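Local atomic coordinates of Nsp15 (Middle East respiratory syndrome-related coronavirus, PDB entry 5YVD), a protein that cleaves RNA as an endoribonuclease of the EndoU family, probably at uridylates, and forms an assembly of six chains. Residues Ile324-Leu328 with Thr337-Arg341; Leu242-Leu248 with Lys286-Ile292; Ala77-Phe83 with Leu113-Asp118; Ile135-Lys141 with Lys172-Lys177. All blocks are in the same frame, centred on the assembly; numbering follows the deposited sequence.

Two pairs of contacts, each within its own domain, illustrate how a multidomain enzyme is built from separately organised units. Along the chain the order is interaction 3, interaction 4, interaction 2, interaction 1. The first two belong to the middle domain: their centres lie about 13 Å apart, and strands 115-118 and 134-138 are neighbours in one mixed sheet, Phe117 probably hydrogen-bonding with Ile135 and Ile137. Interactions 2 and 1 belong to the EndoU domain, with centres about 11 Å apart; there Pro340 packs on Ile292 and the CB of Tyr339 meets the ring of His246. Between the pairs, centres are about 30 to 34 Å apart and no atoms touch, so the middle-domain sheet and the probable nuclease site are separate parts of the chain.

Interaction 1: Ile324-Leu328 with Thr337-Arg341; sequences IEFML and TFYPR
The beta hairpin of strands 322-331 and 334-340 in the EndoU domain carries Phe326, Phe338 and Leu328 on one face and Met327 and Tyr339 on the other. Met327 and Tyr339 form an antiparallel hydrogen-bonded pair, Met327 N to Tyr339 O at 2.8 Å and Tyr339 N to Met327 O at 3.1 Å; beyond them Arg341 N donates to Glu325 O. The two phenylalanine rings are almost parallel, with planes 9° apart, yet offset so far that little of one ring covers the other: Phe338 CZ comes over the face of Phe326, 3.4 Å from Phe326 CG. Leu328 CB lies in the plane of the Phe338 ring, at its edge. On the far side, Tyr339 CG sits between its backbone N and carbonyl carbon (chi1 59°), which brings a face of the ring against Met327 CB in a CH-pi contact, 3.9 Å from the ring centroid. Glu325 OE2 is salt-bridged to Lys316 of strand 312-319, while its OE1 stays 4.0 Å from Arg341 NH1, too far for a salt bridge although carboxylate and guanidinium are nearly coplanar. Folding of the methionine chain sets Met327 SD over the centre of that guanidinium, 3.6 Å from Arg341 NE.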
# COMPACT_ATOMS: atom_id res chain seq x y z
N ILE A 324 27.21 3.95 -32.53
CA ILE A 324 26.98 5.16 -31.70
C ILE A 324 27.32 6.45 -32.44
O ILE A 324 28.39 6.57 -33.05
CB ILE A 324 27.78 5.14 -30.38
CG1 ILE A 324 27.45 3.88 -29.56
CG2 ILE A 324 27.50 6.40 -29.54
CD1 ILE A 324 26.06 3.85 -28.96
N GLU A 325 26.42 7.43 -32.36
CA GLU A 325 26.53 8.65 -33.12
C GLU A 325 26.90 9.80 -32.23
O GLU A 325 26.40 9.92 -31.12
CB GLU A 325 25.22 8.96 -33.82
CG GLU A 325 24.85 7.90 -34.85
CD GLU A 325 23.64 8.28 -35.67
OE1 GLU A 325 23.02 9.35 -35.40
OE2 GLU A 325 23.33 7.50 -36.59
N PHE A 326 27.76 10.67 -32.76
CA PHE A 326 28.13 11.88 -32.09
C PHE A 326 27.94 13.00 -33.06
O PHE A 326 28.06 12.80 -34.26
CB PHE A 326 29.61 11.88 -31.77
CG PHE A 326 30.06 10.76 -30.89
CD1 PHE A 326 30.18 9.47 -31.40
CD2 PHE A 326 30.41 11.00 -29.57
CE1 PHE A 326 30.62 8.44 -30.58
CE2 PHE A 326 30.84 9.97 -28.75
CZ PHE A 326 30.94 8.69 -29.25
N MET A 327 27.69 14.20 -32.53
CA MET A 327 27.85 15.39 -33.33
C MET A 327 29.28 15.90 -33.14
O MET A 327 29.84 15.80 -32.04
CB MET A 327 26.84 16.44 -32.90
CG MET A 327 25.40 16.04 -33.21
SD MET A 327 25.12 15.78 -34.96
CE MET A 327 25.62 17.36 -35.66
N LEU A 328 29.87 16.39 -34.23
CA LEU A 328 31.15 17.09 -34.20
C LEU A 328 31.02 18.44 -34.88
O LEU A 328 30.82 18.51 -36.10
CB LEU A 328 32.26 16.29 -34.88
CG LEU A 328 33.64 16.99 -34.91
CD1 LEU A 328 34.19 17.27 -33.50
CD2 LEU A 328 34.68 16.20 -35.72
N THR A 337 33.02 21.67 -30.34
CA THR A 337 32.49 20.67 -29.42
C THR A 337 32.28 19.30 -30.10
O THR A 337 32.28 19.19 -31.33
CB THR A 337 31.17 21.15 -28.75
OG1 THR A 337 30.73 20.17 -27.78
CG2 THR A 337 30.08 21.37 -29.76
N PHE A 338 32.13 18.26 -29.26
CA PHE A 338 31.92 16.87 -29.69
C PHE A 338 31.18 16.12 -28.60
O PHE A 338 31.65 16.03 -27.46
CB PHE A 338 33.26 16.21 -29.92
CG PHE A 338 33.17 14.80 -30.41
CD1 PHE A 338 33.40 13.75 -29.55
CD2 PHE A 338 32.92 14.53 -31.73
CE1 PHE A 338 33.36 12.44 -30.00
CE2 PHE A 338 32.88 13.22 -32.19
CZ PHE A 338 33.10 12.18 -31.33
N TYR A 339 30.00 15.59 -28.94
CA TYR A 339 29.14 14.94 -27.95
C TYR A 339 28.32 13.85 -28.59
O TYR A 339 28.07 13.90 -29.79
CB TYR A 339 28.20 15.96 -27.29
CG TYR A 339 27.28 16.69 -28.25
CD1 TYR A 339 25.94 16.35 -28.35
CD2 TYR A 339 27.77 17.71 -29.06
CE1 TYR A 339 25.11 17.00 -29.23
CE2 TYR A 339 26.94 18.38 -29.94
CZ TYR A 339 25.61 18.02 -30.02
OH TYR A 339 24.78 18.69 -30.90
N PRO A 340 27.85 12.88 -27.78
CA PRO A 340 26.93 11.85 -28.25
C PRO A 340 25.53 12.42 -28.48
O PRO A 340 25.23 13.50 -28.02
CB PRO A 340 26.89 10.84 -27.10
CG PRO A 340 28.03 11.20 -26.20
CD PRO A 340 28.18 12.68 -26.36
N ARG A 341 24.69 11.68 -29.20
CA ARG A 341 23.29 12.04 -29.33
C ARG A 341 22.44 10.86 -28.94
O ARG A 341 21.26 11.04 -28.69
CB ARG A 341 22.96 12.49 -30.74
CG ARG A 341 23.99 12.10 -31.79
CD ARG A 341 23.49 12.36 -33.20
NE ARG A 341 22.72 13.61 -33.29
CZ ARG A 341 21.98 13.98 -34.34
NH1 ARG A 341 21.92 13.22 -35.45
NH2 ARG A 341 21.31 15.13 -34.29

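Interaction 2: Leu242-Leu248 with Lys286-Ile292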
# COMPACT_ATOMS: atom_id res chain seq x y z
N LEU A 242 26.69 24.65 -17.91
CA LEU A 242 27.87 23.79 -17.87
C LEU A 242 28.27 23.31 -19.29
O LEU A 242 27.51 22.61 -19.96
CB LEU A 242 27.54 22.60 -16.94
CG LEU A 242 28.67 21.72 -16.41
CD1 LEU A 242 28.33 21.14 -15.03
CD2 LEU A 242 29.02 20.62 -17.41
N GLY A 243 29.47 23.70 -19.74
CA GLY A 243 29.95 23.38 -21.08
C GLY A 243 30.67 22.04 -21.20
O GLY A 243 31.47 21.68 -20.35
N GLY A 244 30.39 21.31 -22.26
CA GLY A 244 31.05 20.05 -22.54
C GLY A 244 30.91 18.99 -21.45
O GLY A 244 29.80 18.74 -20.94
N LEU A 245 32.05 18.39 -21.10
CA LEU A 245 32.15 17.33 -20.11
C LEU A 245 31.39 16.06 -20.56
O LEU A 245 30.45 15.64 -19.90
CB LEU A 245 31.70 17.82 -18.74
CG LEU A 245 32.18 16.99 -17.53
CD1 LEU A 245 33.67 17.18 -17.21
CD2 LEU A 245 31.34 17.30 -16.30
N HIS A 246 31.81 15.46 -21.66
CA HIS A 246 31.09 14.32 -22.23
C HIS A 246 31.82 12.98 -22.04
O HIS A 246 31.34 11.93 -22.50
CB HIS A 246 30.76 14.61 -23.70
CG HIS A 246 29.86 15.80 -23.88
ND1 HIS A 246 28.54 15.81 -23.50
CD2 HIS A 246 30.11 17.04 -24.38
CE1 HIS A 246 28.01 16.99 -23.75
NE2 HIS A 246 28.95 17.76 -24.28
N LEU A 247 32.95 13.00 -21.34
CA LEU A 247 33.73 11.78 -21.18
C LEU A 247 33.89 11.50 -19.71
O LEU A 247 34.16 12.41 -18.94
CB LEU A 247 35.09 11.92 -21.87
CG LEU A 247 35.84 10.59 -22.03
CD1 LEU A 247 35.22 9.78 -23.15
CD2 LEU A 247 37.33 10.80 -22.29
N LEU A 248 33.72 10.24 -19.30
CA LEU A 248 33.55 9.94 -17.89
C LEU A 248 34.79 10.25 -17.08
O LEU A 248 34.70 10.76 -15.95
CB LEU A 248 33.12 8.50 -17.64
CG LEU A 248 32.96 8.19 -16.13
CD1 LEU A 248 31.76 8.91 -15.52
CD2 LEU A 248 32.85 6.69 -15.83
N LYS A 286 23.76 21.81 -16.18
CA LYS A 286 23.20 21.29 -17.41
C LYS A 286 22.27 20.13 -17.11
O LYS A 286 22.70 19.13 -16.55
CB LYS A 286 24.30 20.84 -18.34
CG LYS A 286 23.81 20.40 -19.69
CD LYS A 286 24.80 20.78 -20.79
CE LYS A 286 26.04 19.88 -20.73
NZ LYS A 286 27.24 20.41 -21.47
N ALA A 287 21.01 20.27 -17.52
CA ALA A 287 19.98 19.26 -17.26
C ALA A 287 20.26 17.95 -17.94
O ALA A 287 19.88 16.91 -17.42
CB ALA A 287 18.61 19.77 -17.70
N VAL A 288 20.93 17.98 -19.10
CA VAL A 288 21.23 16.76 -19.86
C VAL A 288 22.64 16.77 -20.39
O VAL A 288 22.88 17.25 -21.50
CB VAL A 288 20.28 16.54 -21.07
CG1 VAL A 288 20.42 15.10 -21.59
CG2 VAL A 288 18.85 16.85 -20.71
N CYS A 289 23.56 16.20 -19.61
CA CYS A 289 24.95 16.11 -20.00
C CYS A 289 25.20 14.66 -20.31
O CYS A 289 25.28 13.83 -19.40
CB CYS A 289 25.87 16.58 -18.87
SG CYS A 289 27.64 16.55 -19.31
N SER A 290 25.30 14.35 -21.59
CA SER A 290 25.50 12.98 -22.04
C SER A 290 26.96 12.55 -21.87
O SER A 290 27.89 13.29 -22.20
CB SER A 290 25.04 12.85 -23.49
OG SER A 290 25.27 14.06 -24.22
N VAL A 291 27.17 11.35 -21.34
CA VAL A 291 28.51 10.93 -20.96
C VAL A 291 28.81 9.49 -21.36
O VAL A 291 28.02 8.59 -21.09
CB VAL A 291 28.70 11.07 -19.44
CG1 VAL A 291 30.10 10.62 -19.03
CG2 VAL A 291 28.45 12.51 -19.01
N ILE A 292 29.97 9.29 -21.98
CA ILE A 292 30.46 7.96 -22.33
C ILE A 292 31.76 7.71 -21.58
O ILE A 292 32.59 8.60 -21.45
CB ILE A 292 30.80 7.85 -23.82
CG1 ILE A 292 29.77 8.59 -24.66
CG2 ILE A 292 30.84 6.40 -24.26
CD1 ILE A 292 28.39 7.95 -24.64
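The imidazole of His246 meets Ser290 at its edge and has the carbonyl oxygen of Gly244 over one face, offset toward the rim. With CG anti to the carbonyl carbon (chi1 -62°), the ring is placed beside Ser290 O, to which His246 ND1 donates at 2.9 Å; the acceptor is only 5° out of the ring plane and offers a lone pair in its carbonyl plane, so this bond would help to fix the rotation of the ring. The thiol of Cys289 approaches obliquely, SG standing 4.9 Å from the ring centroid. NE2, on the other side of the ring from ND1, hydrogen-bonds a glycerol that probably came from the crystallisation liquor.

Lys286 reaches in from beyond the corner at Ala287, its chain bent so that NZ is gripped by two carbonyls, Leu242 O at 2.7 Å and Gly244 O at 3.1 Å. The Gly244 oxygen that accepts from the amine is the one lying over the imidazole, and Lys286 NZ ends 4.2 Å from His246 NE2. Further on, Ile292 N donates to His246 O at 3.0 Å and Leu248 N to Ile292 O at 2.9 Å. These bonds tie the end of the loop to Ile292, just past strand 285-291, where Leu247 takes the N-cap position of helix 248-255; Val291 CG1 packs against Leu248 CB at 3.9 Å.

EndoU nucleases characteristically use two histidines and a lysine. The closeness of His246 and Lys286, with the backbone of His231 hydrogen-bonded to that of Leu245, is consistent with this being that active site.

Interaction 3: Ala77-Phe83 with Leu113-Asp118; sequences ADICYKF and LNICFD
Tyr81 and Phe117 make the dense end of this contact, rings and methyls in close touch, whereas round Asp78 and Asn114 it is held mainly by hydrogen bonds. The Tyr81 ring takes Phe117 CE2 over one face, 3.5 Å from Tyr81 CG, and has the aliphatic chain of Lys82 over the other. The two rings are tilted by 40°, so they meet obliquely. Because the tyrosine CG is anti to its own nitrogen (chi1 -175°), the ring reaches across to the neighbouring strand, and Tyr81 CB also touches Ile115 CG2 at 3.7 Å. That methyl lies at the same time over a face of the Phe117 ring. Helix 124-129 covers both aromatics through Ser124 and Lys127.

The backbones beneath are a parallel pairing at the border of the mixed sheet of the middle domain, strand 79-80 lying outermost beside 115-118. Cys116 both gives and receives: its N donates to Ile79 O at 3.0 Å, and its O accepts from Tyr81 N at 3.0 Å. Ile79 and Ile115 point together to one side, Cys80 and Cys116 to the other, where Phe83 folds back with Cys80 CB over its ring and Arg64 in a cation-pi contact.

Toward the start of both segments side-chain packing thins, Leu113 CB and CD2 only grazing Asp78. Asp78 N donates to Asn114 O at 3.1 Å, and Asn114 N answers to Asp78 OD2 at 2.9 Å, meeting the carboxylate on its anti side, 25° out of plane. The Asn114 amide turns instead to Gln76 O.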
# COMPACT_ATOMS: atom_id res chain seq x y z
N ALA A 77 18.81 -8.66 -26.44
CA ALA A 77 18.40 -9.85 -25.70
C ALA A 77 17.13 -9.54 -24.91
O ALA A 77 17.15 -8.70 -24.03
CB ALA A 77 19.50 -10.30 -24.77
N ASP A 78 16.04 -10.23 -25.24
CA ASP A 78 14.74 -10.00 -24.61
C ASP A 78 14.56 -10.81 -23.31
O ASP A 78 13.94 -10.33 -22.37
CB ASP A 78 13.60 -10.31 -25.61
CG ASP A 78 13.71 -9.48 -26.92
OD1 ASP A 78 13.23 -8.33 -27.00
OD2 ASP A 78 14.28 -10.01 -27.90
N ILE A 79 15.13 -12.01 -23.23
CA ILE A 79 14.87 -12.92 -22.09
C ILE A 79 15.99 -13.98 -21.97
O ILE A 79 16.75 -14.19 -22.93
CB ILE A 79 13.49 -13.57 -22.29
CG1 ILE A 79 13.11 -14.49 -21.15
CG2 ILE A 79 13.44 -14.34 -23.60
CD1 ILE A 79 11.62 -14.81 -21.15
N CYS A 80 16.14 -14.60 -20.81
CA CYS A 80 17.19 -15.60 -20.65
C CYS A 80 16.60 -17.02 -20.57
O CYS A 80 15.46 -17.21 -20.15
CB CYS A 80 18.05 -15.29 -19.41
SG CYS A 80 19.17 -13.86 -19.52
N TYR A 81 17.38 -18.02 -20.98
CA TYR A 81 16.93 -19.41 -21.02
C TYR A 81 17.40 -20.20 -19.83
O TYR A 81 18.55 -20.58 -19.74
CB TYR A 81 17.45 -20.11 -22.28
CG TYR A 81 16.93 -21.53 -22.47
CD1 TYR A 81 17.75 -22.63 -22.25
CD2 TYR A 81 15.61 -21.76 -22.90
CE1 TYR A 81 17.29 -23.92 -22.44
CE2 TYR A 81 15.15 -23.06 -23.10
CZ TYR A 81 15.99 -24.14 -22.86
OH TYR A 81 15.54 -25.44 -23.07
N LYS A 82 16.47 -20.45 -18.92
CA LYS A 82 16.67 -21.33 -17.78
C LYS A 82 17.59 -20.71 -16.74
O LYS A 82 18.07 -21.39 -15.85
CB LYS A 82 17.15 -22.72 -18.21
CG LYS A 82 16.01 -23.63 -18.65
CD LYS A 82 16.55 -24.98 -19.10
CE LYS A 82 15.63 -26.13 -18.71
NZ LYS A 82 14.27 -25.96 -19.29
N PHE A 83 17.77 -19.40 -16.84
CA PHE A 83 18.41 -18.66 -15.77
C PHE A 83 17.86 -17.25 -15.76
O PHE A 83 17.13 -16.85 -16.64
CB PHE A 83 19.95 -18.66 -15.90
CG PHE A 83 20.48 -17.87 -17.08
CD1 PHE A 83 20.53 -18.43 -18.34
CD2 PHE A 83 20.93 -16.57 -16.92
CE1 PHE A 83 20.99 -17.70 -19.42
CE2 PHE A 83 21.40 -15.84 -18.00
CZ PHE A 83 21.43 -16.41 -19.25
N LEU A 113 11.17 -14.03 -30.08
CA LEU A 113 12.04 -13.05 -29.39
C LEU A 113 13.49 -13.52 -29.46
O LEU A 113 13.75 -14.63 -29.89
CB LEU A 113 11.68 -12.90 -27.90
CG LEU A 113 10.20 -12.90 -27.50
CD1 LEU A 113 9.83 -14.24 -26.87
CD2 LEU A 113 9.87 -11.76 -26.54
N ASN A 114 14.43 -12.69 -29.02
CA ASN A 114 15.84 -13.11 -28.91
C ASN A 114 16.13 -13.72 -27.54
O ASN A 114 16.32 -13.00 -26.57
CB ASN A 114 16.80 -11.93 -29.13
CG ASN A 114 16.80 -11.42 -30.56
OD1 ASN A 114 17.08 -12.17 -31.50
ND2 ASN A 114 16.52 -10.13 -30.72
N ILE A 115 16.19 -15.03 -27.48
CA ILE A 115 16.50 -15.75 -26.26
C ILE A 115 18.02 -15.90 -26.10
O ILE A 115 18.73 -16.37 -27.02
CB ILE A 115 15.87 -17.17 -26.26
CG1 ILE A 115 14.37 -17.06 -26.64
CG2 ILE A 115 16.12 -17.89 -24.94
CD1 ILE A 115 13.58 -18.32 -26.38
N CYS A 116 18.49 -15.54 -24.91
CA CYS A 116 19.89 -15.57 -24.59
C CYS A 116 20.22 -16.84 -23.84
O CYS A 116 19.65 -17.09 -22.78
CB CYS A 116 20.23 -14.37 -23.72
SG CYS A 116 21.92 -14.40 -23.11
N PHE A 117 21.13 -17.64 -24.38
CA PHE A 117 21.48 -18.95 -23.80
C PHE A 117 22.91 -18.90 -23.29
O PHE A 117 23.72 -18.11 -23.80
CB PHE A 117 21.44 -20.03 -24.88
CG PHE A 117 20.11 -20.24 -25.52
CD1 PHE A 117 19.68 -19.40 -26.54
CD2 PHE A 117 19.32 -21.30 -25.17
CE1 PHE A 117 18.46 -19.63 -27.17
CE2 PHE A 117 18.10 -21.51 -25.77
CZ PHE A 117 17.68 -20.69 -26.78
N ASP A 118 23.25 -19.79 -22.36
CA ASP A 118 24.60 -19.79 -21.75
C ASP A 118 25.24 -21.18 -21.76
O ASP A 118 24.60 -22.16 -21.43
CB ASP A 118 24.53 -19.22 -20.32
CG ASP A 118 25.93 -18.98 -19.68
OD1 ASP A 118 26.65 -19.98 -19.40
OD2 ASP A 118 26.28 -17.80 -19.42

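Interaction 4: Ile135-Lys141 with Lys172-Lys177; sequences IFISDRK and KFYLYK
Tyr174 turns one ring face to Lys141 and an edge to Asp139, whereas Tyr176 presents its edge to the carbonyl oxygen of Phe136, which lies in the ring plane. The lysine chain crosses the Tyr174 side chain at about a right angle, Lys141 CG resting 4.3 Å from the Tyr174 centroid in a CH-pi contact, with Lys141 N over the same ring. Near the ring plane lies Asp139 O, 3.5 Å from Tyr174 CE2. Tyr176 CG is anti to the carbonyl carbon (chi1 -57°), and the ring stretches along the strand until its OH hydrogen-bonds Ile142 N. On the opposite face of the sheet, Ile137 CG2 meets Leu175 CD2 at 3.5 Å.

These orientations ride on two hydrogen-bonded antiparallel pairs, Phe136 with Tyr176 and Ser138 with Tyr174; the Tyr174 N to Ser138 O bond, 2.8 Å long, is almost straight at 176°. Past the strand end Ser138 OG accepts from Arg140 N, an ST turn, and a water bridges Asp139 O and Lys172 O.

Strand 134-138 runs between 115-118 and 174-178 in the middle-domain sheet, and strand 148-149 flanks the latter. Helix 124-129 covers the face bearing Phe136 and Tyr176, Phe128 meeting the Phe136 ring and also touching the Tyr176 side chain.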
# COMPACT_ATOMS: atom_id res chain seq x y z
N ILE A 135 20.77 -15.42 -28.91
CA ILE A 135 22.09 -14.95 -28.50
C ILE A 135 22.75 -16.06 -27.65
O ILE A 135 22.09 -16.71 -26.83
CB ILE A 135 21.94 -13.65 -27.68
CG1 ILE A 135 21.53 -12.50 -28.60
CG2 ILE A 135 23.21 -13.29 -26.91
CD1 ILE A 135 21.00 -11.30 -27.87
N PHE A 136 24.04 -16.30 -27.86
CA PHE A 136 24.75 -17.29 -27.06
C PHE A 136 25.94 -16.68 -26.37
O PHE A 136 26.69 -15.92 -26.98
CB PHE A 136 25.21 -18.47 -27.90
CG PHE A 136 25.64 -19.65 -27.07
CD1 PHE A 136 26.98 -19.99 -26.95
CD2 PHE A 136 24.71 -20.36 -26.36
CE1 PHE A 136 27.36 -21.05 -26.14
CE2 PHE A 136 25.08 -21.42 -25.56
CZ PHE A 136 26.41 -21.77 -25.44
N ILE A 137 26.09 -17.00 -25.09
CA ILE A 137 27.23 -16.54 -24.32
C ILE A 137 28.04 -17.73 -23.85
O ILE A 137 27.47 -18.74 -23.40
CB ILE A 137 26.82 -15.60 -23.14
CG1 ILE A 137 26.05 -16.34 -22.04
CG2 ILE A 137 25.98 -14.44 -23.64
CD1 ILE A 137 25.23 -15.43 -21.13
N SER A 138 29.37 -17.63 -24.02
CA SER A 138 30.26 -18.69 -23.60
C SER A 138 31.65 -18.22 -23.21
O SER A 138 32.11 -17.17 -23.62
CB SER A 138 30.37 -19.81 -24.67
OG SER A 138 31.60 -19.78 -25.37
N ASP A 139 32.29 -19.05 -22.41
CA ASP A 139 33.62 -18.80 -21.88
C ASP A 139 34.70 -19.22 -22.88
O ASP A 139 35.87 -18.91 -22.67
CB ASP A 139 33.82 -19.53 -20.54
CG ASP A 139 33.33 -21.00 -20.56
OD1 ASP A 139 32.83 -21.48 -21.60
OD2 ASP A 139 33.43 -21.66 -19.51
N ARG A 140 34.29 -19.90 -23.95
CA ARG A 140 35.21 -20.45 -24.94
C ARG A 140 34.68 -20.34 -26.38
O ARG A 140 33.49 -20.54 -26.63
CB ARG A 140 35.51 -21.92 -24.60
CG ARG A 140 34.28 -22.81 -24.51
CD ARG A 140 34.54 -24.08 -23.74
NE ARG A 140 33.39 -24.99 -23.81
CZ ARG A 140 33.12 -25.82 -24.82
NH1 ARG A 140 33.91 -25.89 -25.89
NH2 ARG A 140 32.05 -26.60 -24.76
N LYS A 141 35.57 -19.99 -27.31
CA LYS A 141 35.28 -20.08 -28.75
C LYS A 141 34.56 -21.37 -29.06
O LYS A 141 34.94 -22.44 -28.56
CB LYS A 141 36.58 -20.04 -29.58
CG LYS A 141 37.01 -18.65 -30.03
CD LYS A 141 38.03 -18.69 -31.17
CE LYS A 141 37.41 -19.00 -32.54
NZ LYS A 141 36.73 -17.82 -33.12
N LYS A 172 36.42 -13.13 -20.20
CA LYS A 172 36.41 -13.01 -21.64
C LYS A 172 35.29 -13.87 -22.20
O LYS A 172 35.36 -15.11 -22.17
CB LYS A 172 37.77 -13.40 -22.24
CG LYS A 172 37.84 -13.23 -23.76
CD LYS A 172 38.65 -12.03 -24.22
CE LYS A 172 38.25 -10.74 -23.56
NZ LYS A 172 39.00 -9.65 -24.24
N PHE A 173 34.25 -13.21 -22.71
CA PHE A 173 33.11 -13.94 -23.24
C PHE A 173 33.11 -13.90 -24.75
O PHE A 173 33.51 -12.91 -25.35
CB PHE A 173 31.78 -13.45 -22.64
CG PHE A 173 31.59 -13.88 -21.21
CD1 PHE A 173 31.93 -13.02 -20.15
CD2 PHE A 173 31.12 -15.15 -20.91
CE1 PHE A 173 31.76 -13.42 -18.83
CE2 PHE A 173 30.94 -15.56 -19.59
CZ PHE A 173 31.27 -14.70 -18.55
N TYR A 174 32.70 -15.02 -25.34
CA TYR A 174 32.58 -15.16 -26.77
C TYR A 174 31.08 -15.23 -26.98
O TYR A 174 30.38 -16.07 -26.41
CB TYR A 174 33.33 -16.40 -27.27
CG TYR A 174 34.80 -16.35 -26.91
CD1 TYR A 174 35.70 -15.62 -27.69
CD2 TYR A 174 35.30 -16.98 -25.77
CE1 TYR A 174 37.05 -15.55 -27.36
CE2 TYR A 174 36.66 -16.92 -25.43
CZ TYR A 174 37.53 -16.20 -26.24
OH TYR A 174 38.86 -16.11 -25.92
N LEU A 175 30.61 -14.29 -27.78
CA LEU A 175 29.22 -13.92 -27.88
C LEU A 175 28.71 -14.16 -29.27
O LEU A 175 29.29 -13.65 -30.24
CB LEU A 175 29.11 -12.44 -27.57
CG LEU A 175 29.41 -12.10 -26.11
CD1 LEU A 175 29.96 -10.70 -26.00
CD2 LEU A 175 28.16 -12.26 -25.25
N TYR A 176 27.63 -14.92 -29.40
CA TYR A 176 27.10 -15.26 -30.72
C TYR A 176 25.69 -14.76 -30.85
O TYR A 176 24.95 -14.67 -29.88
CB TYR A 176 27.17 -16.77 -30.96
CG TYR A 176 28.56 -17.31 -30.81
CD1 TYR A 176 29.34 -17.59 -31.93
CD2 TYR A 176 29.13 -17.50 -29.57
CE1 TYR A 176 30.64 -18.06 -31.81
CE2 TYR A 176 30.43 -17.98 -29.44
CZ TYR A 176 31.19 -18.25 -30.58
OH TYR A 176 32.47 -18.74 -30.50
N LYS A 177 25.32 -14.40 -32.06
CA LYS A 177 23.95 -14.01 -32.32
C LYS A 177 23.48 -14.69 -33.58
O LYS A 177 24.22 -14.79 -34.56
CB LYS A 177 23.84 -12.49 -32.46
CG LYS A 177 22.41 -12.03 -32.63
CD LYS A 177 22.27 -10.53 -32.44
CE LYS A 177 20.80 -10.13 -32.41
NZ LYS A 177 20.62 -8.70 -32.74
O HOH W 1 37.21 -17.08 -21.24